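Side-chain contacts in CurG, CurH fusion protein (Moorea producens 3L, PDB 4MYY), which joins the C-terminal docking domain of CurG to the N-terminal docking domain of CurH, whose pairing probably orders consecutive modules of the curacin A polyketide synthase: residues B[16-19]-B[20-24]; B[48-51]-B[52-55]; B[62-65]-B[66-69]; B[71-74]-B[75-78]. One frame throughout, in Å; residues are numbered along the deposited sequence.

In the fold
Four helices make up most of the engineered chain: contact 1 lies on helix 17-32, in the CurG part, and contacts 2, 3 and 4 follow in series in the CurH part. Contact 2 is on helix 42-61, while contacts 3 and 4 share helix 64-82, their centres about 13 Å apart. Contacts 1 and 3 are the closest pair, about 11 Å between centres, and touch where E21 packs on P64 and I24 on A68 across the two fused parts. Contacts 1 and 2 are the farthest apart, about 24 Å between centres. The same short helical segments that form these local contacts also pack on the second subunit, consistent with a dimeric docking complex.

Contact 1: residues B[16-19]-B[20-24]; sequences SNQE and LESSI
E21 and N17 meet one helical turn apart, where the extended carboxylate arm lies against the N17 carbonyl: E21 CG is 3.2 Å from N17 O, and E21 OE2 ends 3.8 Å from N17 CB. E21 also packs on P64 of the CurH part and on L65 of the second subunit. Cut back to an alanine, E21 is likely to leave the N17 carbonyl less covered and to lose that packing. On the neighbouring flank Q18, bent at chi2 (-84°), brings its NE2 to 4.0 Å from S22 CB, a marginal contact. Backbone bonds bind the turn, with L20 N donating to S16 O (3.1 Å) and E21 N to N17 O (2.8 Å). The start of helix 17-32, in the CurG docking domain, is a capping box: E19 N donates a hydrogen bond to S16 OG at 3.1 Å, and S16 N donates one to E19 OE1 at 2.9 Å with a nearly straight angle of 164°. S16 N reaches that oxygen from above the carboxylate plane, 38° out of it. The E19 carboxylate, in the first turn, would probably be favoured by the helix start. L20 lays its CG 3.6 Å from S16 O and packs on Q66 of the second subunit.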
loop_
_atom_site.group_PDB
_atom_site.type_symbol
_atom_site.label_atom_id
_atom_site.label_comp_id
_atom_site.label_asym_id
_atom_site.label_seq_id
_atom_site.Cartn_x
_atom_site.Cartn_y
_atom_site.Cartn_z
ATOM N N SER B 16 -16.429 6.296 -2.000
ATOM C CA SER B 16 -16.900 5.269 -2.903
ATOM C C SER B 16 -15.746 4.348 -3.278
ATOM O O SER B 16 -14.600 4.735 -3.184
ATOM C CB SER B 16 -17.514 5.881 -4.177
ATOM O OG SER B 16 -16.494 6.446 -5.001
ATOM N N ASN B 17 -16.070 3.137 -3.727
ATOM C CA ASN B 17 -15.016 2.258 -4.224
ATOM C C ASN B 17 -14.193 2.852 -5.358
ATOM O O ASN B 17 -12.982 2.678 -5.363
ATOM C CB ASN B 17 -15.545 0.890 -4.611
ATOM C CG ASN B 17 -15.991 0.083 -3.416
ATOM O OD1 ASN B 17 -15.553 0.321 -2.300
ATOM N ND2 ASN B 17 -16.882 -0.884 -3.644
ATOM N N GLN B 18 -14.832 3.581 -6.283
ATOM C CA GLN B 18 -14.111 4.197 -7.401
ATOM C C GLN B 18 -13.122 5.221 -6.888
ATOM O O GLN B 18 -11.997 5.276 -7.379
ATOM C CB GLN B 18 -15.071 4.845 -8.407
ATOM C CG GLN B 18 -14.410 5.186 -9.747
ATOM C CD GLN B 18 -13.684 6.521 -9.737
ATOM O OE1 GLN B 18 -14.034 7.425 -8.960
ATOM N NE2 GLN B 18 -12.682 6.661 -10.609
ATOM N N GLU B 19 -13.525 5.983 -5.867
ATOM C CA GLU B 19 -12.626 6.960 -5.229
ATOM C C GLU B 19 -11.390 6.288 -4.652
ATOM O O GLU B 19 -10.272 6.784 -4.841
ATOM C CB GLU B 19 -13.351 7.762 -4.140
ATOM C CG GLU B 19 -14.209 8.871 -4.741
ATOM C CD GLU B 19 -15.213 9.491 -3.785
ATOM O OE1 GLU B 19 -15.473 8.944 -2.699
ATOM O OE2 GLU B 19 -15.777 10.555 -4.156
ATOM N N LEU B 20 -11.590 5.189 -3.919
ATOM C CA LEU B 20 -10.473 4.488 -3.306
ATOM C C LEU B 20 -9.598 3.862 -4.404
ATOM O O LEU B 20 -8.369 3.881 -4.322
ATOM C CB LEU B 20 -11.002 3.386 -2.382
ATOM C CG LEU B 20 -11.761 3.908 -1.158
ATOM C CD1 LEU B 20 -12.217 2.717 -0.345
ATOM C CD2 LEU B 20 -10.928 4.839 -0.301
ATOM N N GLU B 21 -10.236 3.331 -5.437
ATOM C CA GLU B 21 -9.512 2.637 -6.517
ATOM C C GLU B 21 -8.677 3.671 -7.300
ATOM O O GLU B 21 -7.515 3.411 -7.659
ATOM C CB GLU B 21 -10.479 1.910 -7.435
ATOM C CG GLU B 21 -11.072 0.647 -6.850
ATOM C CD GLU B 21 -12.304 0.198 -7.600
ATOM O OE1 GLU B 21 -12.487 0.631 -8.757
ATOM O OE2 GLU B 21 -13.084 -0.611 -7.048
ATOM N N SER B 22 -9.233 4.865 -7.496
ATOM C CA SER B 22 -8.501 5.904 -8.210
ATOM C C SER B 22 -7.228 6.248 -7.460
ATOM O O SER B 22 -6.175 6.346 -8.082
ATOM C CB SER B 22 -9.366 7.131 -8.460
ATOM O OG SER B 22 -8.643 8.050 -9.273
ATOM N N SER B 23 -7.303 6.412 -6.134
ATOM C CA SER B 23 -6.105 6.683 -5.337
ATOM C C SER B 23 -5.106 5.529 -5.395
ATOM O O SER B 23 -3.928 5.744 -5.648
ATOM C CB SER B 23 -6.476 6.999 -3.890
ATOM O OG SER B 23 -7.245 8.185 -3.834
ATOM N N ILE B 24 -5.587 4.308 -5.170
ATOM C CA ILE B 24 -4.720 3.117 -5.172
ATOM C C ILE B 24 -4.011 2.984 -6.539
ATOM O O ILE B 24 -2.810 2.712 -6.611
ATOM C CB ILE B 24 -5.513 1.835 -4.804
ATOM C CG1 ILE B 24 -5.960 1.911 -3.329
ATOM C CG2 ILE B 24 -4.693 0.576 -5.074
ATOM C CD1 ILE B 24 -7.182 1.057 -3.010
HETATM O O HOH W 1 -9.790 9.488 -4.339
#

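Contact 2: residues B[48-51]-B[52-55]; sequences KKEQ and ILSE
K48 slants across I52, one turn farther along helix 42-61 of the CurH part, and presents two points of its chain to a single methyl: K48 CD and K48 NZ each lie 4.2 Å from I52 CD1. The lysine gets there by folding, since CG is anti to the backbone N (chi1 -171°) and the chain then bends at each of the next three torsions. I52 answers with its CG1 branch, which passes 3.4 Å from K48 O, and it also packs on I32 of the CurG part. With a glycine here, the K48 chain would probably lose its local partner and a gap would open beside I32.

L53 is met quite differently, by two chains. K49 runs alongside it in the same direction, with K49 CE 4.2 Å from L53 CD1, whereas E50 turns at chi2 (-59°) and brings OE1 to 3.8 Å from that same methyl. Behind these, E55 extends past the Q51 carbonyl, its CG 3.3 Å from Q51 O, and its OE2 accepts from S2 N of the second subunit. Ordinary backbone bonds, such as E55 N to Q51 O at 3.0 Å, hold the spacing. Outside the two segments, K48 NZ weakly approaches a sulfate, probably from the crystallisation liquor. The side chains therefore meet through loose van der Waals contacts, and the polar ends of K48 and E55 find partners elsewhere.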
loop_
_atom_site.group_PDB
_atom_site.type_symbol
_atom_site.label_atom_id
_atom_site.label_comp_id
_atom_site.label_asym_id
_atom_site.label_seq_id
_atom_site.Cartn_x
_atom_site.Cartn_y
_atom_site.Cartn_z
ATOM N N LYS B 48 13.854 -1.804 -20.701
ATOM C CA LYS B 48 13.139 -1.165 -19.594
ATOM C C LYS B 48 11.719 -0.769 -20.014
ATOM O O LYS B 48 10.758 -1.052 -19.289
ATOM C CB LYS B 48 13.919 0.056 -19.086
ATOM C CG LYS B 48 13.394 0.689 -17.794
ATOM C CD LYS B 48 13.108 -0.367 -16.738
ATOM C CE LYS B 48 13.597 0.045 -15.352
ATOM N NZ LYS B 48 13.018 1.310 -14.817
ATOM N N LYS B 49 11.591 -0.106 -21.165
ATOM C CA LYS B 49 10.269 0.296 -21.666
ATOM C C LYS B 49 9.320 -0.918 -21.767
ATOM O O LYS B 49 8.155 -0.852 -21.345
ATOM C CB LYS B 49 10.387 1.016 -23.010
ATOM C CG LYS B 49 9.064 1.412 -23.657
ATOM C CD LYS B 49 9.295 1.981 -25.056
ATOM C CE LYS B 49 7.989 2.134 -25.818
ATOM N NZ LYS B 49 7.233 3.356 -25.428
ATOM N N GLU B 50 9.819 -2.028 -22.313
ATOM C CA GLU B 50 8.954 -3.178 -22.583
ATOM C C GLU B 50 8.555 -3.861 -21.289
ATOM O O GLU B 50 7.432 -4.350 -21.155
ATOM C CB GLU B 50 9.622 -4.161 -23.552
ATOM C CG GLU B 50 9.912 -3.538 -24.913
ATOM C CD GLU B 50 8.659 -3.020 -25.619
ATOM O OE1 GLU B 50 7.562 -3.561 -25.370
ATOM O OE2 GLU B 50 8.769 -2.058 -26.403
ATOM N N GLN B 51 9.480 -3.871 -20.334
ATOM C CA GLN B 51 9.183 -4.388 -18.997
ATOM C C GLN B 51 8.047 -3.651 -18.317
ATOM O O GLN B 51 7.135 -4.288 -17.796
ATOM C CB GLN B 51 10.430 -4.386 -18.131
ATOM C CG GLN B 51 11.301 -5.579 -18.501
ATOM C CD GLN B 51 12.607 -5.609 -17.750
ATOM O OE1 GLN B 51 13.222 -4.566 -17.491
ATOM N NE2 GLN B 51 13.048 -6.805 -17.406
ATOM N N ILE B 52 8.084 -2.320 -18.382
ATOM C CA ILE B 52 7.070 -1.471 -17.744
ATOM C C ILE B 52 5.740 -1.655 -18.451
ATOM O O ILE B 52 4.696 -1.777 -17.811
ATOM C CB ILE B 52 7.510 0.008 -17.704
ATOM C CG1 ILE B 52 8.729 0.172 -16.790
ATOM C CG2 ILE B 52 6.375 0.923 -17.255
ATOM C CD1 ILE B 52 9.372 1.549 -16.833
ATOM N N LEU B 53 5.770 -1.691 -19.785
ATOM C CA LEU B 53 4.562 -1.985 -20.543
ATOM C C LEU B 53 3.955 -3.341 -20.134
ATOM O O LEU B 53 2.736 -3.456 -19.991
ATOM C CB LEU B 53 4.866 -1.932 -22.048
ATOM C CG LEU B 53 5.063 -0.553 -22.682
ATOM C CD1 LEU B 53 5.402 -0.731 -24.164
ATOM C CD2 LEU B 53 3.800 0.295 -22.539
ATOM N N SER B 54 4.799 -4.358 -19.927
ATOM C CA SER B 54 4.289 -5.669 -19.491
ATOM C C SER B 54 3.644 -5.579 -18.103
ATOM O O SER B 54 2.552 -6.126 -17.887
ATOM C CB SER B 54 5.401 -6.702 -19.452
ATOM O OG SER B 54 4.866 -7.920 -18.974
ATOM N N GLU B 55 4.317 -4.903 -17.172
ATOM C CA GLU B 55 3.744 -4.663 -15.819
ATOM C C GLU B 55 2.395 -3.935 -15.909
ATOM O O GLU B 55 1.413 -4.331 -15.268
ATOM C CB GLU B 55 4.707 -3.892 -14.929
ATOM C CG GLU B 55 6.023 -4.602 -14.688
ATOM C CD GLU B 55 7.017 -3.794 -13.879
ATOM O OE1 GLU B 55 6.688 -2.677 -13.427
ATOM O OE2 GLU B 55 8.143 -4.295 -13.685
#

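Contact 3: residues B[62-65]-B[66-69]; sequences LSPL and QRAA
S63 and Q66 close on each other in the tight part of this contact, a capping box at the start of helix 64-82 in the CurH part. Q66 N donates to S63 OG at 3.0 Å, while S63 N donates to Q66 OE1 at 2.8 Å, almost straight (170°) and in the carbonyl plane on a lone pair. The serine hydroxyl sits between its own backbone N and carbonyl carbon (chi1 67°), which turns OG toward the end of the helix. L62 crosses Q66 at about a right angle and lays CD2 3.7 Å from Q66 CD, giving the amide a nonpolar neighbour.

R67 is backed by the same turn: R67 N bonds to S63 O at 2.9 Å, and that oxygen lies 3.9 Å above the centre of the guanidinium. Against the short, directed bonds of the cap, P64 CD merely rests 3.7 Å from R67 NH2, an undirected contact. R67 NE forms a salt bridge with D25 of the CurG part. The glutamine amide is held at OE1 by S63 N and at NE2 by I12 O of the second subunit, while the Q66 N bond holds the serine hydroxyl; the S63 carbonyl facing the guanidinium would probably favour its positive charge.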
loop_
_atom_site.group_PDB
_atom_site.type_symbol
_atom_site.label_atom_id
_atom_site.label_comp_id
_atom_site.label_asym_id
_atom_site.label_seq_id
_atom_site.Cartn_x
_atom_site.Cartn_y
_atom_site.Cartn_z
ATOM N N LEU B 62 -5.778 -7.086 -13.411
ATOM C CA LEU B 62 -6.032 -7.374 -12.007
ATOM C C LEU B 62 -7.332 -6.749 -11.514
ATOM O O LEU B 62 -7.788 -5.733 -12.043
ATOM C CB LEU B 62 -4.864 -6.870 -11.143
ATOM C CG LEU B 62 -3.482 -7.514 -11.354
ATOM C CD1 LEU B 62 -2.496 -6.817 -10.411
ATOM C CD2 LEU B 62 -3.504 -9.016 -11.088
ATOM N N SER B 63 -7.938 -7.360 -10.504
ATOM C CA SER B 63 -9.091 -6.731 -9.850
ATOM C C SER B 63 -8.660 -5.532 -8.987
ATOM O O SER B 63 -7.493 -5.412 -8.608
ATOM C CB SER B 63 -9.782 -7.747 -8.942
ATOM O OG SER B 63 -8.932 -8.089 -7.868
ATOM N N PRO B 64 -9.598 -4.654 -8.630
ATOM C CA PRO B 64 -9.249 -3.566 -7.705
ATOM C C PRO B 64 -8.541 -4.050 -6.428
ATOM O O PRO B 64 -7.578 -3.412 -5.959
ATOM C CB PRO B 64 -10.615 -2.989 -7.357
ATOM C CG PRO B 64 -11.383 -3.145 -8.642
ATOM C CD PRO B 64 -10.962 -4.495 -9.166
ATOM N N LEU B 65 -8.996 -5.164 -5.865
ATOM C CA LEU B 65 -8.411 -5.630 -4.620
ATOM C C LEU B 65 -7.032 -6.226 -4.870
ATOM O O LEU B 65 -6.137 -6.058 -4.031
ATOM C CB LEU B 65 -9.291 -6.674 -3.929
ATOM C CG LEU B 65 -9.004 -6.877 -2.440
ATOM C CD1 LEU B 65 -9.208 -5.635 -1.571
ATOM C CD2 LEU B 65 -9.908 -7.989 -1.951
ATOM N N GLN B 66 -6.854 -6.900 -6.010
ATOM C CA GLN B 66 -5.497 -7.383 -6.369
ATOM C C GLN B 66 -4.523 -6.202 -6.485
ATOM O O GLN B 66 -3.383 -6.251 -6.001
ATOM C CB GLN B 66 -5.530 -8.155 -7.675
ATOM C CG GLN B 66 -5.990 -9.605 -7.477
ATOM C CD GLN B 66 -6.125 -10.327 -8.783
ATOM O OE1 GLN B 66 -6.723 -9.814 -9.733
ATOM N NE2 GLN B 66 -5.613 -11.544 -8.841
ATOM N N ARG B 67 -4.963 -5.148 -7.142
ATOM C CA ARG B 67 -4.105 -3.946 -7.271
ATOM C C ARG B 67 -3.750 -3.352 -5.898
ATOM O O ARG B 67 -2.622 -2.947 -5.676
ATOM C CB ARG B 67 -4.736 -2.890 -8.163
ATOM C CG ARG B 67 -4.708 -3.202 -9.662
ATOM C CD ARG B 67 -5.145 -1.981 -10.472
ATOM N NE ARG B 67 -6.593 -1.818 -10.469
ATOM C CZ ARG B 67 -7.391 -2.549 -11.248
ATOM N NH1 ARG B 67 -6.860 -3.445 -12.082
ATOM N NH2 ARG B 67 -8.703 -2.422 -11.182
ATOM N N ALA B 68 -4.721 -3.313 -4.991
ATOM C CA ALA B 68 -4.497 -2.733 -3.673
ATOM C C ALA B 68 -3.476 -3.580 -2.930
ATOM O O ALA B 68 -2.509 -3.038 -2.355
ATOM C CB ALA B 68 -5.814 -2.652 -2.897
ATOM N N ALA B 69 -3.679 -4.902 -2.964
ATOM C CA ALA B 69 -2.779 -5.805 -2.275
ATOM C C ALA B 69 -1.369 -5.743 -2.844
ATOM O O ALA B 69 -0.398 -5.832 -2.066
ATOM C CB ALA B 69 -3.316 -7.231 -2.252
#

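Contact 4: residues B[71-74]-B[75-78]; sequences ALKK and LETK
L75, E76, T77 and K78 donate their backbone N-H groups to the carbonyls of A71, L72, K73 and K74 in regular i to i+4 order, as in L75 N to A71 O at 3.0 Å with an N-H...O angle of 164°. The two segments are thus consecutive turns of helix 64-82 in the CurH part.

T77 grips one of these carbonyls twice. T77 OG1 donates to K73 O at 2.8 Å and T77 N at 3.0 Å, the two coming from opposite faces of the carbonyl plane. Placing OG1 anti to its carbonyl carbon (chi1 -55°) is what turns the hydroxyl back to the preceding turn. L75 lays CG 3.4 Å from A71 O, and packs on I31 of its own chain, in the CurG part, and on L72 of the second subunit.

K73 bends at chi2 (-80°) and slants past the extended E76, with K73 CD 4.1 Å from E76 OE1. The charged ends stay 4.3 Å apart, K73 NZ to E76 OE1, and a water bonds weakly to the amine. K74 instead sends its NZ to A3 O of the second subunit. Opposite charges on K73 and E76 would therefore probably attract without direct pairing, whereas the doubly held K73 carbonyl ties the T77 hydroxyl to the helix backbone.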
loop_
_atom_site.group_PDB
_atom_site.type_symbol
_atom_site.label_atom_id
_atom_site.label_comp_id
_atom_site.label_asym_id
_atom_site.label_seq_id
_atom_site.Cartn_x
_atom_site.Cartn_y
_atom_site.Cartn_z
ATOM N N ALA B 71 0.099 -3.060 -4.356
ATOM C CA ALA B 71 0.680 -1.818 -3.834
ATOM C C ALA B 71 1.176 -2.000 -2.410
ATOM O O ALA B 71 2.266 -1.529 -2.092
ATOM C CB ALA B 71 -0.346 -0.698 -3.859
ATOM N N LEU B 72 0.385 -2.654 -1.556
ATOM C CA LEU B 72 0.751 -2.770 -0.127
ATOM C C LEU B 72 1.973 -3.634 -0.003
ATOM O O LEU B 72 2.879 -3.294 0.735
ATOM C CB LEU B 72 -0.349 -3.425 0.689
ATOM C CG LEU B 72 -1.659 -2.702 0.872
ATOM C CD1 LEU B 72 -2.533 -3.554 1.785
ATOM C CD2 LEU B 72 -1.379 -1.352 1.510
ATOM N N LYS B 73 1.978 -4.757 -0.713
ATOM C CA LYS B 73 3.149 -5.640 -0.691
ATOM C C LYS B 73 4.419 -4.962 -1.143
ATOM O O LYS B 73 5.479 -5.158 -0.562
ATOM C CB LYS B 73 2.906 -6.863 -1.557
ATOM C CG LYS B 73 2.457 -8.032 -0.751
ATOM C CD LYS B 73 3.689 -8.643 -0.117
ATOM C CE LYS B 73 3.404 -10.046 0.343
ATOM N NZ LYS B 73 4.631 -10.586 0.976
ATOM N N LYS B 74 4.318 -4.191 -2.211
ATOM C CA LYS B 74 5.445 -3.463 -2.719
ATOM C C LYS B 74 5.984 -2.442 -1.713
ATOM O O LYS B 74 7.193 -2.358 -1.499
ATOM C CB LYS B 74 5.068 -2.773 -4.022
ATOM C CG LYS B 74 6.130 -1.837 -4.535
ATOM C CD LYS B 74 7.430 -2.556 -4.894
ATOM C CE LYS B 74 8.517 -1.532 -5.217
ATOM N NZ LYS B 74 9.815 -2.192 -5.538
ATOM N N LEU B 75 5.095 -1.668 -1.102
ATOM C CA LEU B 75 5.557 -0.682 -0.112
ATOM C C LEU B 75 6.118 -1.331 1.156
ATOM O O LEU B 75 7.039 -0.803 1.784
ATOM C CB LEU B 75 4.426 0.264 0.250
ATOM C CG LEU B 75 3.937 1.200 -0.868
ATOM C CD1 LEU B 75 2.921 2.074 -0.197
ATOM C CD2 LEU B 75 5.020 2.042 -1.526
ATOM N N GLU B 76 5.546 -2.463 1.554
ATOM C CA GLU B 76 6.074 -3.198 2.713
ATOM C C GLU B 76 7.512 -3.631 2.447
ATOM O O GLU B 76 8.434 -3.472 3.294
ATOM C CB GLU B 76 5.167 -4.407 3.044
ATOM C CG GLU B 76 5.596 -5.155 4.292
ATOM C CD GLU B 76 4.769 -6.414 4.551
ATOM O OE1 GLU B 76 4.449 -7.142 3.585
ATOM O OE2 GLU B 76 4.451 -6.682 5.736
ATOM N N THR B 77 7.714 -4.145 1.238
ATOM C CA THR B 77 9.009 -4.549 0.748
ATOM C C THR B 77 9.979 -3.352 0.683
ATOM O O THR B 77 11.117 -3.436 1.148
ATOM C CB THR B 77 8.892 -5.275 -0.622
ATOM O OG1 THR B 77 7.977 -6.387 -0.510
ATOM C CG2 THR B 77 10.235 -5.815 -1.034
ATOM N N LYS B 78 9.512 -2.219 0.153
ATOM C CA LYS B 78 10.329 -1.023 0.103
ATOM C C LYS B 78 10.729 -0.552 1.517
ATOM O O LYS B 78 11.879 -0.182 1.755
ATOM C CB LYS B 78 9.572 0.057 -0.670
ATOM C CG LYS B 78 10.319 1.356 -0.886
ATOM C CD LYS B 78 9.752 2.031 -2.128
ATOM C CE LYS B 78 10.696 3.087 -2.681
ATOM N NZ LYS B 78 10.226 3.594 -4.000
HETATM O O HOH W 2 3.274 -9.286 3.586
#